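Local coordinates for A-type flavoprotein (Giardia intestinalis, PDB 2Q9U) that scavenges O2, probably passing electrons from its FMN to a mu-oxo-diiron centre carried by a beta-lactamase-like domain, at residues H254-M266 with H304-L318. Residues are numbered along the deposited sequence; the frame is centred on the assembly and turned at random.
With FMN (flavin mononucleotide), chain F.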
loop_
_atom_site.group_PDB
_atom_site.type_symbol
_atom_site.label_atom_id
_atom_site.label_comp_id
_atom_site.label_asym_id
_atom_site.label_seq_id
_atom_site.Cartn_x
_atom_site.Cartn_y
_atom_site.Cartn_z
ATOM N N HIS A 254 24.677 -20.114 -11.382
ATOM C CA HIS A 254 24.169 -19.503 -10.142
ATOM C C HIS A 254 22.908 -20.181 -9.595
ATOM O O HIS A 254 22.351 -19.757 -8.561
ATOM C CB HIS A 254 23.884 -18.000 -10.354
ATOM C CG HIS A 254 22.883 -17.730 -11.437
ATOM N ND1 HIS A 254 23.093 -18.078 -12.753
ATOM C CD2 HIS A 254 21.636 -17.200 -11.387
ATOM C CE1 HIS A 254 22.027 -17.760 -13.472
ATOM N NE2 HIS A 254 21.130 -17.219 -12.663
ATOM N N CYS A 255 22.447 -21.236 -10.248
ATOM C CA CYS A 255 21.148 -21.752 -9.841
ATOM C C CYS A 255 21.170 -22.706 -8.623
ATOM O O CYS A 255 22.220 -23.258 -8.227
ATOM C CB CYS A 255 20.343 -22.202 -11.064
ATOM S SG CYS A 255 20.047 -20.756 -12.271
ATOM N N GLN A 256 20.019 -22.833 -7.975
ATOM C CA GLN A 256 19.899 -23.683 -6.805
ATOM C C GLN A 256 18.923 -24.819 -7.109
ATOM O O GLN A 256 18.189 -24.751 -8.101
ATOM C CB GLN A 256 19.408 -22.870 -5.604
ATOM C CG GLN A 256 20.274 -21.663 -5.245
ATOM C CD GLN A 256 21.556 -22.035 -4.511
ATOM O OE1 GLN A 256 21.912 -23.215 -4.391
ATOM N NE2 GLN A 256 22.253 -21.016 -3.999
ATOM N N LYS A 257 18.928 -25.858 -6.271
ATOM C CA LYS A 257 17.929 -26.911 -6.340
ATOM C C LYS A 257 16.669 -26.284 -5.724
ATOM O O LYS A 257 16.417 -26.402 -4.518
ATOM C CB LYS A 257 18.383 -28.141 -5.540
ATOM C CG LYS A 257 19.599 -28.872 -6.133
ATOM C CD LYS A 257 19.920 -30.121 -5.292
ATOM C CE LYS A 257 21.275 -30.729 -5.648
ATOM N NZ LYS A 257 21.626 -31.886 -4.749
ATOM N N LYS A 258 15.937 -25.554 -6.561
ATOM C CA LYS A 258 14.906 -24.619 -6.080
ATOM C C LYS A 258 13.874 -24.477 -7.194
ATOM O O LYS A 258 14.227 -24.328 -8.374
ATOM C CB LYS A 258 15.534 -23.251 -5.711
ATOM C CG LYS A 258 14.485 -22.114 -5.368
ATOM C CD LYS A 258 15.225 -20.819 -5.064
ATOM C CE LYS A 258 14.274 -19.611 -4.941
ATOM N NZ LYS A 258 15.146 -18.439 -4.492
ATOM N N VAL A 259 12.607 -24.568 -6.797
ATOM C CA VAL A 259 11.487 -24.338 -7.681
ATOM C C VAL A 259 10.703 -23.127 -7.153
ATOM O O VAL A 259 10.411 -23.061 -5.958
ATOM C CB VAL A 259 10.565 -25.570 -7.731
ATOM C CG1 VAL A 259 9.338 -25.294 -8.666
ATOM C CG2 VAL A 259 11.345 -26.780 -8.234
ATOM N N THR A 260 10.426 -22.166 -8.030
ATOM C CA THR A 260 9.522 -21.029 -7.686
ATOM C C THR A 260 8.233 -21.066 -8.511
ATOM O O THR A 260 8.303 -21.212 -9.740
ATOM C CB THR A 260 10.215 -19.671 -7.894
ATOM O OG1 THR A 260 11.378 -19.611 -7.063
ATOM C CG2 THR A 260 9.255 -18.466 -7.535
ATOM N N VAL A 261 7.073 -20.914 -7.843
ATOM C CA VAL A 261 5.792 -20.808 -8.541
ATOM C C VAL A 261 5.305 -19.351 -8.435
ATOM O O VAL A 261 5.298 -18.781 -7.347
ATOM C CB VAL A 261 4.726 -21.763 -7.976
ATOM C CG1 VAL A 261 3.422 -21.626 -8.777
ATOM C CG2 VAL A 261 5.240 -23.201 -8.059
ATOM N N VAL A 262 5.003 -18.739 -9.569
ATOM C CA VAL A 262 4.545 -17.352 -9.602
ATOM C C VAL A 262 3.106 -17.377 -10.126
ATOM O O VAL A 262 2.833 -17.970 -11.179
ATOM C CB VAL A 262 5.424 -16.477 -10.536
ATOM C CG1 VAL A 262 4.900 -15.023 -10.601
ATOM C CG2 VAL A 262 6.900 -16.491 -10.053
ATOM N N LEU A 263 2.178 -16.780 -9.387
ATOM C CA LEU A 263 0.793 -16.864 -9.833
ATOM C C LEU A 263 -0.052 -15.714 -9.350
ATOM O O LEU A 263 0.378 -14.890 -8.537
ATOM C CB LEU A 263 0.124 -18.190 -9.384
ATOM C CG LEU A 263 -0.303 -18.326 -7.913
ATOM C CD1 LEU A 263 -1.422 -19.353 -7.730
ATOM C CD2 LEU A 263 0.878 -18.617 -7.001
ATOM N N ASP A 264 -1.281 -15.692 -9.840
ATOM C CA ASP A 264 -2.301 -14.908 -9.181
ATOM C C ASP A 264 -3.571 -15.771 -9.226
ATOM O O ASP A 264 -3.649 -16.736 -9.978
ATOM C CB ASP A 264 -2.495 -13.561 -9.891
ATOM C CG ASP A 264 -3.106 -12.486 -8.986
ATOM O OD1 ASP A 264 -3.695 -12.839 -7.928
ATOM O OD2 ASP A 264 -3.020 -11.290 -9.353
ATOM N N SER A 265 -4.556 -15.429 -8.422
ATOM C CA SER A 265 -5.750 -16.267 -8.296
ATOM C C SER A 265 -6.861 -15.319 -7.844
ATOM O O SER A 265 -6.586 -14.362 -7.158
ATOM C CB SER A 265 -5.489 -17.377 -7.245
ATOM O OG SER A 265 -6.576 -18.295 -7.159
ATOM N N MET A 266 -8.106 -15.589 -8.223
ATOM C CA MET A 266 -9.249 -14.772 -7.814
ATOM C C MET A 266 -10.088 -15.420 -6.698
ATOM O O MET A 266 -10.487 -14.742 -5.731
ATOM C CB MET A 266 -10.115 -14.485 -9.036
ATOM C CG MET A 266 -9.383 -13.602 -10.035
ATOM S SD MET A 266 -10.372 -13.177 -11.468
ATOM C CE MET A 266 -10.466 -14.759 -12.291
ATOM N N HIS A 304 13.680 -14.437 -7.117
ATOM C CA HIS A 304 13.522 -15.865 -6.944
ATOM C C HIS A 304 13.728 -16.663 -8.210
ATOM O O HIS A 304 14.339 -17.717 -8.167
ATOM C CB HIS A 304 12.208 -16.211 -6.199
ATOM C CG HIS A 304 12.266 -15.834 -4.754
ATOM N ND1 HIS A 304 13.089 -16.484 -3.859
ATOM C CD2 HIS A 304 11.658 -14.845 -4.055
ATOM C CE1 HIS A 304 12.955 -15.942 -2.659
ATOM N NE2 HIS A 304 12.104 -14.937 -2.757
ATOM N N THR A 305 13.252 -16.142 -9.333
ATOM C CA THR A 305 13.463 -16.791 -10.634
ATOM C C THR A 305 14.947 -16.808 -11.039
ATOM O O THR A 305 15.392 -17.759 -11.697
ATOM C CB THR A 305 12.606 -16.161 -11.760
ATOM O OG1 THR A 305 12.877 -14.750 -11.880
ATOM C CG2 THR A 305 11.097 -16.365 -11.489
ATOM N N TYR A 306 15.664 -15.742 -10.716
ATOM C CA TYR A 306 17.128 -15.681 -10.804
ATOM C C TYR A 306 17.871 -17.006 -10.509
ATOM O O TYR A 306 18.616 -17.471 -11.301
ATOM C CB TYR A 306 17.662 -14.529 -9.951
ATOM C CG TYR A 306 19.159 -14.429 -9.773
ATOM C CD1 TYR A 306 19.945 -13.898 -10.730
ATOM C CD2 TYR A 306 19.771 -14.833 -8.611
ATOM C CE1 TYR A 306 21.310 -13.784 -10.552
ATOM C CE2 TYR A 306 21.100 -14.747 -8.425
ATOM C CZ TYR A 306 21.874 -14.209 -9.408
ATOM O OH TYR A 306 23.197 -14.092 -9.238
ATOM N N ASP A 307 17.570 -17.598 -9.363
ATOM C CA ASP A 307 18.369 -18.707 -8.853
ATOM C C ASP A 307 17.508 -19.942 -8.614
ATOM O O ASP A 307 17.850 -20.802 -7.802
ATOM C CB ASP A 307 19.080 -18.303 -7.560
ATOM C CG ASP A 307 18.117 -18.080 -6.410
ATOM O OD1 ASP A 307 16.891 -18.090 -6.650
ATOM O OD2 ASP A 307 18.587 -17.896 -5.268
ATOM N N SER A 308 16.388 -20.024 -9.326
ATOM C CA SER A 308 15.597 -21.254 -9.377
ATOM C C SER A 308 16.151 -22.135 -10.489
ATOM O O SER A 308 16.589 -21.631 -11.539
ATOM C CB SER A 308 14.112 -20.939 -9.675
ATOM O OG SER A 308 13.514 -20.210 -8.624
ATOM N N GLY A 309 16.089 -23.441 -10.262
ATOM C CA GLY A 309 16.447 -24.441 -11.258
ATOM C C GLY A 309 15.258 -24.729 -12.154
ATOM O O GLY A 309 15.426 -25.261 -13.239
ATOM N N ALA A 310 14.064 -24.339 -11.704
ATOM C CA ALA A 310 12.843 -24.489 -12.483
ATOM C C ALA A 310 11.755 -23.554 -11.952
ATOM O O ALA A 310 11.734 -23.208 -10.760
ATOM C CB ALA A 310 12.321 -25.956 -12.440
ATOM N N VAL A 311 10.821 -23.216 -12.829
ATOM C CA VAL A 311 9.719 -22.313 -12.443
ATOM C C VAL A 311 8.360 -22.823 -12.925
ATOM O O VAL A 311 8.266 -23.629 -13.864
ATOM C CB VAL A 311 9.932 -20.850 -12.969
ATOM C CG1 VAL A 311 11.184 -20.233 -12.365
ATOM C CG2 VAL A 311 9.971 -20.773 -14.544
ATOM N N ALA A 312 7.313 -22.334 -12.276
ATOM C CA ALA A 312 5.952 -22.465 -12.815
ATOM C C ALA A 312 5.221 -21.116 -12.746
ATOM O O ALA A 312 5.411 -20.343 -11.788
ATOM C CB ALA A 312 5.166 -23.561 -12.051
ATOM N N PHE A 313 4.423 -20.832 -13.779
ATOM C CA PHE A 313 3.563 -19.663 -13.797
ATOM C C PHE A 313 2.113 -20.087 -13.965
ATOM O O PHE A 313 1.785 -20.974 -14.781
ATOM C CB PHE A 313 3.952 -18.717 -14.919
ATOM C CG PHE A 313 5.149 -17.847 -14.593
ATOM C CD1 PHE A 313 6.441 -18.402 -14.546
ATOM C CD2 PHE A 313 4.991 -16.498 -14.329
ATOM C CE1 PHE A 313 7.566 -17.615 -14.246
ATOM C CE2 PHE A 313 6.127 -15.682 -14.055
ATOM C CZ PHE A 313 7.410 -16.255 -14.000
ATOM N N ALA A 314 1.236 -19.430 -13.219
ATOM C CA ALA A 314 -0.151 -19.864 -13.181
ATOM C C ALA A 314 -1.085 -18.680 -13.069
ATOM O O ALA A 314 -0.747 -17.675 -12.460
ATOM C CB ALA A 314 -0.370 -20.821 -12.031
ATOM N N SER A 315 -2.262 -18.836 -13.661
ATOM C CA SER A 315 -3.321 -17.831 -13.580
ATOM C C SER A 315 -4.645 -18.466 -13.993
ATOM O O SER A 315 -4.664 -19.279 -14.922
ATOM C CB SER A 315 -3.015 -16.666 -14.550
ATOM O OG SER A 315 -4.100 -15.768 -14.653
ATOM N N PRO A 316 -5.761 -18.065 -13.340
ATOM C CA PRO A 316 -7.049 -18.340 -13.987
ATOM C C PRO A 316 -7.232 -17.514 -15.241
ATOM O O PRO A 316 -6.518 -16.513 -15.463
ATOM C CB PRO A 316 -8.084 -17.938 -12.906
ATOM C CG PRO A 316 -7.393 -16.935 -12.063
ATOM C CD PRO A 316 -5.929 -17.424 -12.026
ATOM N N THR A 317 -8.164 -17.945 -16.094
ATOM C CA THR A 317 -8.538 -17.151 -17.251
ATOM C C THR A 317 -9.389 -15.968 -16.778
ATOM O O THR A 317 -10.409 -16.134 -16.091
ATOM C CB THR A 317 -9.264 -18.000 -18.331
ATOM O OG1 THR A 317 -8.345 -18.971 -18.868
ATOM C CG2 THR A 317 -9.740 -17.114 -19.490
ATOM N N LEU A 318 -8.925 -14.769 -17.113
ATOM C CA LEU A 318 -9.677 -13.555 -16.851
ATOM C C LEU A 318 -9.867 -12.852 -18.187
ATOM O O LEU A 318 -8.873 -12.455 -18.821
ATOM C CB LEU A 318 -8.907 -12.657 -15.873
ATOM C CG LEU A 318 -9.544 -11.300 -15.491
ATOM C CD1 LEU A 318 -10.944 -11.466 -14.857
ATOM C CD2 LEU A 318 -8.605 -10.519 -14.540
HETATM N N1 FMN F . -13.326 -18.024 -17.387
HETATM C C2 FMN F . -13.081 -18.199 -18.717
HETATM O O2 FMN F . -12.969 -19.350 -19.173
HETATM N N3 FMN F . -12.992 -17.101 -19.551
HETATM C C4 FMN F . -13.106 -15.811 -19.059
HETATM O O4 FMN F . -12.879 -14.881 -19.832
HETATM C C4A FMN F . -13.346 -15.621 -17.686
HETATM N N5 FMN F . -13.505 -14.355 -17.131
HETATM C C5A FMN F . -13.755 -14.236 -15.768
HETATM C C6 FMN F . -13.915 -12.970 -15.194
HETATM C C7 FMN F . -14.161 -12.826 -13.817
HETATM C C7M FMN F . -14.525 -11.460 -13.299
HETATM C C8 FMN F . -14.260 -13.953 -13.003
HETATM C C8M FMN F . -14.415 -13.841 -11.506
HETATM C C9 FMN F . -14.106 -15.216 -13.572
HETATM C C9A FMN F . -13.854 -15.369 -14.948
HETATM N N10 FMN F . -13.690 -16.633 -15.509
HETATM C C10 FMN F . -13.465 -16.756 -16.864
HETATM C "C1'" FMN F . -13.784 -17.884 -14.686
HETATM C "C2'" FMN F . -12.527 -18.129 -13.854
HETATM O "O2'" FMN F . -11.393 -18.438 -14.662
HETATM C "C3'" FMN F . -12.909 -19.220 -12.851
HETATM O "O3'" FMN F . -13.738 -18.613 -11.871
HETATM C "C4'" FMN F . -11.740 -19.877 -12.147
HETATM O "O4'" FMN F . -12.201 -21.026 -11.448
HETATM C "C5'" FMN F . -11.083 -18.940 -11.142
HETATM O "O5'" FMN F . -9.877 -19.527 -10.685
HETATM P P FMN F . -9.359 -19.164 -9.224
HETATM O O1P FMN F . -7.906 -19.605 -9.183
HETATM O O2P FMN F . -9.500 -17.679 -9.052
HETATM O O3P FMN F . -10.166 -19.879 -8.153
HETATM O O HOH W 1 21.455 -18.128 -4.704
#
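Val-262 lays its CB over one face of the Phe-313 ring, 3.9 Å from the ring centroid, in the tightly packed middle of two neighbouring parallel strands, 258-263 and 310-314, of the flavodoxin-like domain's five-stranded sheet. Backbone bonds run between them in parallel register, the straightest from Val-262 N to Ala-312 O (2.8 Å, 170°). On the other face Val-261 CG2 meets Ala-312 CB, and helix 386-409 packs over Val-259 and Ala-310.

Toward the N-terminal ends of the strands the contact turns polar. The Lys-258 side chain leaves on the far side from its own backbone N (chi1 172°) and stays extended, which carries NZ to the in-plane edge of the His-304 ring (2.9 Å from ND1) and to the syn side of Asp-307 OD1 (2.8 Å). Nearby, Thr-260 OG1 donates to Ser-308 OG (2.7 Å), which in turn donates to His-304 O, linking the strand to the backbone of His-304. The solvent side is looser: NE2 of the exposed Gln-256 donates to a water that donates to Asp-307 OD2.

At the C-terminal ends, Ser-265 OG donates to O1P (2.8 Å) and Met-266 N to O2P (2.6 Å) of the FMN phosphate, while Thr-317 O accepts from the ribityl O2'. If Lys-258 is charged, as its salt bridge suggests, ND1 of His-304 is probably unprotonated, and the lysine would favour ionised Asp-307.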